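Local coordinates for hypothetical protein Atu2299 (Agrobacterium tumefaciens, PDB 2HLY) that is of unknown function but belongs to the DUF2026 family, whose placement in the peptidase CA clan suggests a papain-like fold, at residues R18-N21 / S22-S26; Q121-L124 / S125-A128. All blocks are in the same frame, centred on the assembly; numbering follows the deposited sequence.

In the fold
From the N terminus, the chain first enters helix 10-24, whose final turns carry contact 1, and only much later reaches contact 2, where strand 120-123 gives way to a 3-10 turn. The two follow in series, neither nesting nor crossing, and each closes just a short turn of backbone. Contact 1 is buried where its helix packs on helices 31-50 and 160-172, beside the loop around Thr199. Contact 2 lies at the surface, at the end of an outermost strand of the four-stranded antiparallel sheet, and turns the chain toward strand 140-144 of a second sheet. The centres of contact 1 and contact 2 are about 26 Å apart, and the two contacts lie on opposite sides of the chain's centre.

Contact 1: R18-N21 / S22-S26; sequences RVIN and SLLIS
Ser22 folds back onto Arg18 in the last turns of helix 10-24, a serine-to-backbone i to i-4 motif within an alpha-helix. Two hydrogen bonds from the same residue grip the carbonyl of Arg18: Ser22 N donates to Arg18 O at 2.9 Å, and Ser22 OG donates to Arg18 O at 2.6 Å. They arrive from opposite faces of the carbonyl plane, the hydroxyl standing 37° out of it. The hydroxyl lies anti to the carbonyl carbon of its own residue (chi1 -60°), which turns it back along the helix. Ser22 OG also accepts from Thr199 N, and with its proton spent on Arg18 O this buried hydroxyl both gives and receives.

The backbone ladder continues with Leu23 N to Val19 O at 3.2 Å. Asn21 O is reached by two donors, Leu24 N and Ile25 N, both through weak, bent bonds. The polar ends of Arg18 and Asn21 look outward from the helix, the guanidinium to the carbonyls of Thr199 and Glu201, the amide to the Thr199 hydroxyl, so that one loop is stitched to three helical residues.

Apolar contact runs along the other flanks. Ile20 and Leu24 extend side by side toward helix 31-50, with Phe38 and Phe41 against Ile20 and Tyr37 against Leu24. Val19 and Leu23 likewise point together at Ala169 of helix 160-172, and their methyls Val19 CG1 and Leu23 CD1 meet at 4.2 Å.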
ATOM      1  N   ARG A  18      -4.622  -8.003  -1.771  1.00  8.33           N
ATOM      2  CA  ARG A  18      -5.340  -8.670  -2.871  1.00  8.82           C
ATOM      3  C   ARG A  18      -6.607  -7.907  -3.270  1.00  8.90           C
ATOM      4  O   ARG A  18      -6.851  -7.711  -4.464  1.00  9.74           O
ATOM      5  CB  ARG A  18      -5.653 -10.117  -2.513  1.00  9.07           C
ATOM      6  CG  ARG A  18      -6.018 -10.956  -3.736  1.00 10.47           C
ATOM      7  CD  ARG A  18      -6.364 -12.391  -3.340  1.00 12.14           C
ATOM      8  NE  ARG A  18      -5.266 -13.101  -2.666  1.00 11.88           N
ATOM      9  CZ  ARG A  18      -4.250 -13.704  -3.283  1.00 14.11           C
ATOM     10  NH1 ARG A  18      -4.158 -13.689  -4.613  1.00 12.41           N
ATOM     11  NH2 ARG A  18      -3.312 -14.327  -2.565  1.00 13.16           N
ATOM     12  N   VAL A  19      -7.373  -7.450  -2.280  1.00  8.83           N
ATOM     13  CA  VAL A  19      -8.600  -6.695  -2.535  1.00  9.40           C
ATOM     14  C   VAL A  19      -8.302  -5.424  -3.327  1.00  9.62           C
ATOM     15  O   VAL A  19      -8.928  -5.151  -4.351  1.00  9.66           O
ATOM     16  CB  VAL A  19      -9.345  -6.375  -1.227  1.00  9.56           C
ATOM     17  CG1 VAL A  19     -10.421  -5.295  -1.450  1.00 10.99           C
ATOM     18  CG2 VAL A  19      -9.950  -7.659  -0.667  1.00  9.52           C
ATOM     19  N   ILE A  20      -7.337  -4.642  -2.847  1.00  9.33           N
ATOM     20  CA  ILE A  20      -7.041  -3.363  -3.478  1.00  9.94           C
ATOM     21  C   ILE A  20      -6.481  -3.592  -4.880  1.00 10.38           C
ATOM     22  O   ILE A  20      -6.870  -2.910  -5.845  1.00 11.10           O
ATOM     23  CB  ILE A  20      -6.063  -2.527  -2.624  1.00  9.80           C
ATOM     24  CG1 ILE A  20      -6.649  -2.292  -1.229  1.00  9.97           C
ATOM     25  CG2 ILE A  20      -5.707  -1.220  -3.361  1.00  9.69           C
ATOM     26  CD1 ILE A  20      -5.670  -1.694  -0.223  1.00  9.97           C
ATOM     27  N   ASN A  21      -5.580  -4.568  -5.002  1.00 10.91           N
ATOM     28  CA  ASN A  21      -4.996  -4.883  -6.305  1.00 12.15           C
ATOM     29  C   ASN A  21      -6.071  -5.274  -7.309  1.00 11.87           C
ATOM     30  O   ASN A  21      -6.030  -4.885  -8.481  1.00 12.42           O
ATOM     31  CB  ASN A  21      -4.008  -6.029  -6.177  1.00 11.93           C
ATOM     32  CG  ASN A  21      -3.184  -6.211  -7.419  1.00 14.27           C
ATOM     33  OD1 ASN A  21      -2.571  -5.253  -7.913  1.00 17.23           O
ATOM     34  ND2 ASN A  21      -3.187  -7.426  -7.957  1.00 16.09           N
ATOM     35  N   SER A  22      -7.041  -6.044  -6.841  1.00 11.76           N
ATOM     36  CA  SER A  22      -8.113  -6.535  -7.706  1.00 12.66           C
ATOM     37  C   SER A  22      -8.973  -5.389  -8.243  1.00 12.64           C
ATOM     38  O   SER A  22      -9.408  -5.416  -9.402  1.00 13.36           O
ATOM     39  CB  SER A  22      -8.979  -7.536  -6.946  1.00 11.91           C
ATOM     40  OG  SER A  22      -8.201  -8.644  -6.510  1.00 13.32           O
ATOM     41  N   LEU A  23      -9.196  -4.383  -7.404  1.00 12.56           N
ATOM     42  CA  LEU A  23      -9.988  -3.214  -7.787  1.00 13.90           C
ATOM     43  C   LEU A  23      -9.215  -2.254  -8.705  1.00 15.15           C
ATOM     44  O   LEU A  23      -9.815  -1.543  -9.534  1.00 16.13           O
ATOM     45  CB  LEU A  23     -10.459  -2.479  -6.525  1.00 13.23           C
ATOM     46  CG  LEU A  23     -11.546  -3.205  -5.732  1.00 13.17           C
ATOM     47  CD1 LEU A  23     -11.723  -2.609  -4.345  1.00 12.56           C
ATOM     48  CD2 LEU A  23     -12.871  -3.152  -6.514  1.00 14.58           C
ATOM     49  N   LEU A  24      -7.905  -2.245  -8.575  1.00 17.46           N
ATOM     50  CA  LEU A  24      -7.058  -1.326  -9.312  1.00 18.76           C
ATOM     51  C   LEU A  24      -6.614  -1.808 -10.646  1.00 20.40           C
ATOM     52  O   LEU A  24      -6.227  -1.052 -11.455  1.00 19.55           O
ATOM     53  CB  LEU A  24      -5.798  -1.120  -8.570  1.00 19.41           C
ATOM     54  CG  LEU A  24      -5.903  -0.095  -7.515  1.00 21.06           C
ATOM     55  CD1 LEU A  24      -6.558   1.146  -8.061  1.00 25.30           C
ATOM     56  CD2 LEU A  24      -6.633  -0.602  -6.394  1.00 23.97           C
ATOM     57  N   ILE A  25      -6.538  -3.105 -10.785  1.00 21.58           N
ATOM     58  CA  ILE A  25      -5.789  -3.689 -11.908  1.00 23.96           C
ATOM     59  C   ILE A  25      -6.254  -3.167 -13.285  1.00 24.89           C
ATOM     60  O   ILE A  25      -5.423  -2.894 -14.160  1.00 25.30           O
ATOM     61  CB  ILE A  25      -5.691  -5.252 -11.812  1.00 23.95           C
ATOM     62  CG1 ILE A  25      -4.661  -5.809 -12.809  1.00 26.12           C
ATOM     63  CG2 ILE A  25      -7.044  -5.903 -11.986  1.00 24.66           C
ATOM     64  CD1 ILE A  25      -3.261  -5.231 -12.648  1.00 29.84           C
ATOM     65  N   SER A  26      -7.564  -2.962 -13.438  1.00 25.87           N
ATOM     66  CA  SER A  26      -8.146  -2.485 -14.701  1.00 27.03           C
ATOM     67  C   SER A  26      -7.761  -1.037 -15.035  1.00 27.53           C
ATOM     68  O   SER A  26      -7.893  -0.598 -16.188  1.00 27.77           O
ATOM     69  CB  SER A  26      -9.669  -2.605 -14.658  1.00 27.26           C
ATOM     70  OG  SER A  26     -10.210  -1.714 -13.692  1.00 28.82           O
TER

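Contact 2: Q121-L124 / S125-A128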
ATOM      1  N   GLN A 121       5.326  -4.545   7.091  1.00  8.06           N
ATOM      2  CA  GLN A 121       4.610  -4.045   8.270  1.00  8.31           C
ATOM      3  C   GLN A 121       5.646  -4.062   9.405  1.00  8.99           C
ATOM      4  O   GLN A 121       6.054  -5.137   9.867  1.00  9.74           O
ATOM      5  CB  GLN A 121       3.427  -4.965   8.603  1.00  9.01           C
ATOM      6  CG  GLN A 121       2.676  -4.498   9.869  1.00  8.83           C
ATOM      7  CD  GLN A 121       1.547  -5.402  10.334  1.00  7.94           C
ATOM      8  OE1 GLN A 121       0.883  -5.072  11.314  1.00  9.38           O
ATOM      9  NE2 GLN A 121       1.320  -6.526   9.640  1.00  9.60           N
ATOM     10  N   ARG A 122       6.082  -2.869   9.814  1.00  8.44           N
ATOM     11  CA  ARG A 122       7.167  -2.750  10.807  1.00  9.61           C
ATOM     12  C   ARG A 122       6.896  -1.553  11.724  1.00  9.42           C
ATOM     13  O   ARG A 122       6.243  -0.595  11.307  1.00  9.31           O
ATOM     14  CB  ARG A 122       8.526  -2.571  10.118  1.00  9.76           C
ATOM     15  CG  ARG A 122       8.941  -3.694   9.147  1.00 10.97           C
ATOM     16  CD  ARG A 122      10.456  -3.673   8.859  1.00 11.28           C
ATOM     17  NE  ARG A 122      11.188  -3.912  10.099  1.00 12.32           N
ATOM     18  CZ  ARG A 122      12.299  -3.273  10.484  1.00 12.83           C
ATOM     19  NH1 ARG A 122      12.875  -2.339   9.716  1.00 13.72           N
ATOM     20  NH2 ARG A 122      12.835  -3.552  11.664  1.00 14.46           N
ATOM     21  N   PRO A 123       7.424  -1.579  12.964  1.00 10.10           N
ATOM     22  CA  PRO A 123       7.191  -0.427  13.837  1.00 10.02           C
ATOM     23  C   PRO A 123       7.853   0.836  13.274  1.00 10.09           C
ATOM     24  O   PRO A 123       8.984   0.781  12.804  1.00 10.19           O
ATOM     25  CB  PRO A 123       7.867  -0.831  15.166  1.00 10.41           C
ATOM     26  CG  PRO A 123       7.971  -2.344  15.107  1.00 11.49           C
ATOM     27  CD  PRO A 123       8.210  -2.633  13.632  1.00 10.58           C
ATOM     28  N   LEU A 124       7.151   1.962  13.328  1.00 10.19           N
ATOM     29  CA  LEU A 124       7.771   3.225  12.905  1.00 10.48           C
ATOM     30  C   LEU A 124       9.022   3.526  13.728  1.00 10.66           C
ATOM     31  O   LEU A 124       9.989   4.131  13.232  1.00 11.38           O
ATOM     32  CB  LEU A 124       6.775   4.381  13.028  1.00 10.82           C
ATOM     33  CG  LEU A 124       5.816   4.559  11.859  1.00 13.53           C
ATOM     34  CD1 LEU A 124       4.668   5.462  12.286  1.00 17.45           C
ATOM     35  CD2 LEU A 124       6.550   5.151  10.673  1.00 16.05           C
ATOM     36  N   SER A 125       9.002   3.086  14.989  1.00 10.93           N
ATOM     37  CA  SER A 125      10.136   3.263  15.900  1.00 10.85           C
ATOM     38  C   SER A 125      11.415   2.562  15.410  1.00 11.03           C
ATOM     39  O   SER A 125      12.507   2.850  15.884  1.00 11.72           O
ATOM     40  CB  SER A 125       9.754   2.758  17.292  1.00 10.94           C
ATOM     41  OG  SER A 125       9.324   1.410  17.234  1.00 13.03           O
ATOM     42  N   ALA A 126      11.263   1.637  14.467  1.00  9.41           N
ATOM     43  CA  ALA A 126      12.389   0.932  13.861  1.00  9.08           C
ATOM     44  C   ALA A 126      12.988   1.641  12.631  1.00  9.43           C
ATOM     45  O   ALA A 126      13.971   1.168  12.046  1.00  9.58           O
ATOM     46  CB  ALA A 126      11.967  -0.501  13.495  1.00  8.47           C
ATOM     47  N   MET A 127      12.399   2.769  12.239  1.00 10.07           N
ATOM     48  CA  MET A 127      12.874   3.489  11.046  1.00 10.19           C
ATOM     49  C   MET A 127      14.351   3.850  11.096  1.00 10.37           C
ATOM     50  O   MET A 127      14.869   4.299  12.129  1.00 10.54           O
ATOM     51  CB  MET A 127      12.062   4.764  10.807  1.00  9.94           C
ATOM     52  CG  MET A 127      12.293   5.334   9.405  1.00 10.27           C
ATOM     53  SD  MET A 127      11.296   6.784   9.103  1.00 12.12           S
ATOM     54  CE  MET A 127      12.248   8.081   9.865  1.00 15.84           C
ATOM     55  N   ALA A 128      15.012   3.653   9.961  1.00 10.14           N
ATOM     56  CA  ALA A 128      16.410   4.044   9.777  1.00 10.61           C
ATOM     57  C   ALA A 128      16.603   5.574   9.787  1.00 11.10           C
ATOM     58  O   ALA A 128      15.647   6.342   9.768  1.00 10.68           O
ATOM     59  CB  ALA A 128      16.951   3.451   8.487  1.00 11.38           C
TER
HETATM   60  O   HOH W   1      14.848   0.261   9.532  1.00 14.22           O
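The guanidinium of Arg122 presents one face to the methyl of Ala126, with Arg122 NH2 and Ala126 CB 3.7 Å apart. The backbone between them makes a 3-10 turn where strand 120-123 ends, and the arginine runs alongside it, its chain bent at chi3 (62°), so that the face of the guanidinium lies against the Ala126 methyl. At the guanidinium edge, in its plane, water 1 accepts from Arg122 NH1 over a long 3.3 Å. The same water donates to Ala126 O at 2.8 Å, so the arginine touches Ala126 twice, by its face at the methyl and through water at the carbonyl. Arg122 NH1 has a further, weak bond to Gly138 O.

Pro123 opens the turn. Its ring carbon CD is 4.3 Å from Ala126 CB, while on another side of the ring Pro123 CB meets Ser125 OG at 3.4 Å. The serine hydroxyl sits between its own backbone N and carbonyl carbon (chi1 56°), a position that brings it back beside the proline.

Two successive i to i+3 hydrogen bonds close the turn. Ala126 N donates to Pro123 O at 2.9 Å, and Met127 N donates to Leu124 O at the same length, both from well above the respective carbonyl planes. Beyond them, the side chain of Met127 leads away from the turn to Phe140, Phe141 and Tyr142 of strand 140-144.

The two backbone bonds thus fix the turn, while the arginine is tied to it by face contact at the Ala126 methyl and by a water bridge whose arginine leg is long, so that this link is probably weaker than the direct bonds.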